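Local coordinates for protein exosome complex component Rrp42 (Archaeoglobus fulgidus, PDB 3M7N) that serves as a probably non-catalytic component of the RNA-degrading exosome and is thought to help shape the active site of its partner subunit Rrp41, at residues 155-160 against 181-186. Numbering follows the deposited sequence.
Sequences AAIAAL and RDLPVS
Ile157 presses its CD1 methyl against the ring of Pro184, 3.5 Å from Pro184 CD, and this is the tight spot of the contact. With CG1 anti to the backbone N (chi1 -171°), the longer branch runs out from the helix to the chain at Asp182-Pro184; CD1 also lies 3.8 Å from the carbonyl O of Asp182, a van der Waals approach and no more. The shorter branch does separate work: Ile157 CG2 sits 4.0 Å from Leu183 CD2 and 3.8 Å from the Pro184 carbonyl O.

The Leu183 side is looser. The Leu183 side chain crosses Ile157 at about a right angle, touches it through one methyl, CD2, and is partly exposed, whereas Ile157 and Pro184 are buried. Phe256 touches both Ile157 and Leu183. An alanine at Ile157 would probably open a gap beside Pro184 CD and take from Leu183 CD2 its apolar partner on the helix.

Some polar groups of 181-186 are held by bonds within the segment or to other parts of the chain. Asp182 OD2 turns its anti lone pair to Leu183 N at 2.6 Å and also accepts from the backbone N of Lys218, while Leu183 O takes a bond from Arg253 NE.

The other side of helix 148-161 packs on strands 47-53 and 56-67, through Ala155 and Ala159 among others. Ile157 thus joins the first RNase PH-family region to the entry of strand 185-192 in the second. No hydrogen bond or salt bridge crosses between the two segments, so between them the join rests on van der Waals packing, mostly apolar.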
loop_
_atom_site.group_PDB
_atom_site.type_symbol
_atom_site.label_atom_id
_atom_site.label_comp_id
_atom_site.label_asym_id
_atom_site.label_seq_id
_atom_site.Cartn_x
_atom_site.Cartn_y
_atom_site.Cartn_z
ATOM N N ALA H 155 -2.538 27.914 -18.499
ATOM C CA ALA H 155 -3.949 27.807 -18.112
ATOM C C ALA H 155 -4.156 28.393 -16.729
ATOM O O ALA H 155 -5.131 29.109 -16.497
ATOM C CB ALA H 155 -4.447 26.351 -18.184
ATOM N N ALA H 156 -3.230 28.119 -15.818
ATOM C CA ALA H 156 -3.335 28.695 -14.484
ATOM C C ALA H 156 -3.385 30.242 -14.483
ATOM O O ALA H 156 -4.257 30.836 -13.837
ATOM C CB ALA H 156 -2.241 28.169 -13.576
ATOM N N ILE H 157 -2.476 30.904 -15.199
ATOM C CA ILE H 157 -2.496 32.371 -15.204
ATOM C C ILE H 157 -3.699 32.934 -15.992
ATOM O O ILE H 157 -4.295 33.933 -15.611
ATOM C CB ILE H 157 -1.156 33.007 -15.686
ATOM C CG1 ILE H 157 -1.179 34.518 -15.458
ATOM C CG2 ILE H 157 -0.866 32.699 -17.147
ATOM C CD1 ILE H 157 -1.021 34.938 -13.994
ATOM N N ALA H 158 -4.065 32.281 -17.081
ATOM C CA ALA H 158 -5.274 32.679 -17.790
ATOM C C ALA H 158 -6.498 32.604 -16.862
ATOM O O ALA H 158 -7.343 33.504 -16.851
ATOM C CB ALA H 158 -5.478 31.815 -19.033
ATOM N N ALA H 159 -6.572 31.538 -16.074
ATOM C CA ALA H 159 -7.675 31.362 -15.142
ATOM C C ALA H 159 -7.674 32.457 -14.084
ATOM O O ALA H 159 -8.731 32.987 -13.738
ATOM C CB ALA H 159 -7.611 30.008 -14.480
ATOM N N LEU H 160 -6.492 32.776 -13.557
ATOM C CA LEU H 160 -6.382 33.817 -12.559
ATOM C C LEU H 160 -6.816 35.166 -13.139
ATOM O O LEU H 160 -7.529 35.929 -12.495
ATOM C CB LEU H 160 -4.962 33.877 -12.002
ATOM C CG LEU H 160 -4.657 32.731 -11.038
ATOM C CD1 LEU H 160 -3.160 32.638 -10.749
ATOM C CD2 LEU H 160 -5.495 32.866 -9.746
ATOM N N ARG H 181 -1.395 41.299 -11.507
ATOM C CA ARG H 181 -0.414 42.312 -11.886
ATOM C C ARG H 181 0.853 41.799 -12.574
ATOM O O ARG H 181 1.817 42.540 -12.733
ATOM C CB ARG H 181 -0.036 43.140 -10.670
ATOM C CG ARG H 181 0.451 42.313 -9.533
ATOM C CD ARG H 181 0.699 43.184 -8.313
ATOM N NE ARG H 181 1.095 42.392 -7.153
ATOM C CZ ARG H 181 1.421 42.907 -5.973
ATOM N NH1 ARG H 181 1.396 44.228 -5.792
ATOM N NH2 ARG H 181 1.775 42.094 -4.978
ATOM N N ASP H 182 0.864 40.547 -12.996
ATOM C CA ASP H 182 2.011 40.068 -13.768
ATOM C C ASP H 182 1.562 38.891 -14.598
ATOM O O ASP H 182 0.433 38.422 -14.472
ATOM C CB ASP H 182 3.211 39.700 -12.865
ATOM C CG ASP H 182 4.568 39.834 -13.586
ATOM O OD1 ASP H 182 5.537 40.314 -12.960
ATOM O OD2 ASP H 182 4.677 39.458 -14.775
ATOM N N LEU H 183 2.440 38.428 -15.471
ATOM C CA LEU H 183 2.059 37.385 -16.398
ATOM C C LEU H 183 3.210 36.379 -16.517
ATOM O O LEU H 183 3.958 36.380 -17.496
ATOM C CB LEU H 183 1.686 38.005 -17.746
ATOM C CG LEU H 183 0.552 37.353 -18.546
ATOM C CD1 LEU H 183 0.290 38.092 -19.868
ATOM C CD2 LEU H 183 0.828 35.865 -18.800
ATOM N N PRO H 184 3.354 35.526 -15.496
ATOM C CA PRO H 184 4.308 34.410 -15.466
ATOM C C PRO H 184 4.048 33.443 -16.613
ATOM O O PRO H 184 2.901 33.000 -16.782
ATOM C CB PRO H 184 3.977 33.669 -14.165
ATOM C CG PRO H 184 3.027 34.506 -13.432
ATOM C CD PRO H 184 2.454 35.545 -14.331
ATOM N N VAL H 185 5.099 33.097 -17.354
ATOM C CA VAL H 185 5.019 32.128 -18.433
ATOM C C VAL H 185 6.247 31.279 -18.318
ATOM O O VAL H 185 7.364 31.812 -18.110
ATOM C CB VAL H 185 5.043 32.803 -19.811
ATOM C CG1 VAL H 185 5.059 31.762 -20.915
ATOM C CG2 VAL H 185 3.869 33.783 -19.954
ATOM N N SER H 186 6.041 29.962 -18.426
ATOM C CA SER H 186 7.122 28.998 -18.303
ATOM C C SER H 186 7.431 28.365 -19.641
ATOM O O SER H 186 6.529 28.099 -20.435
ATOM C CB SER H 186 6.770 27.902 -17.276
ATOM O OG SER H 186 5.906 26.922 -17.849
#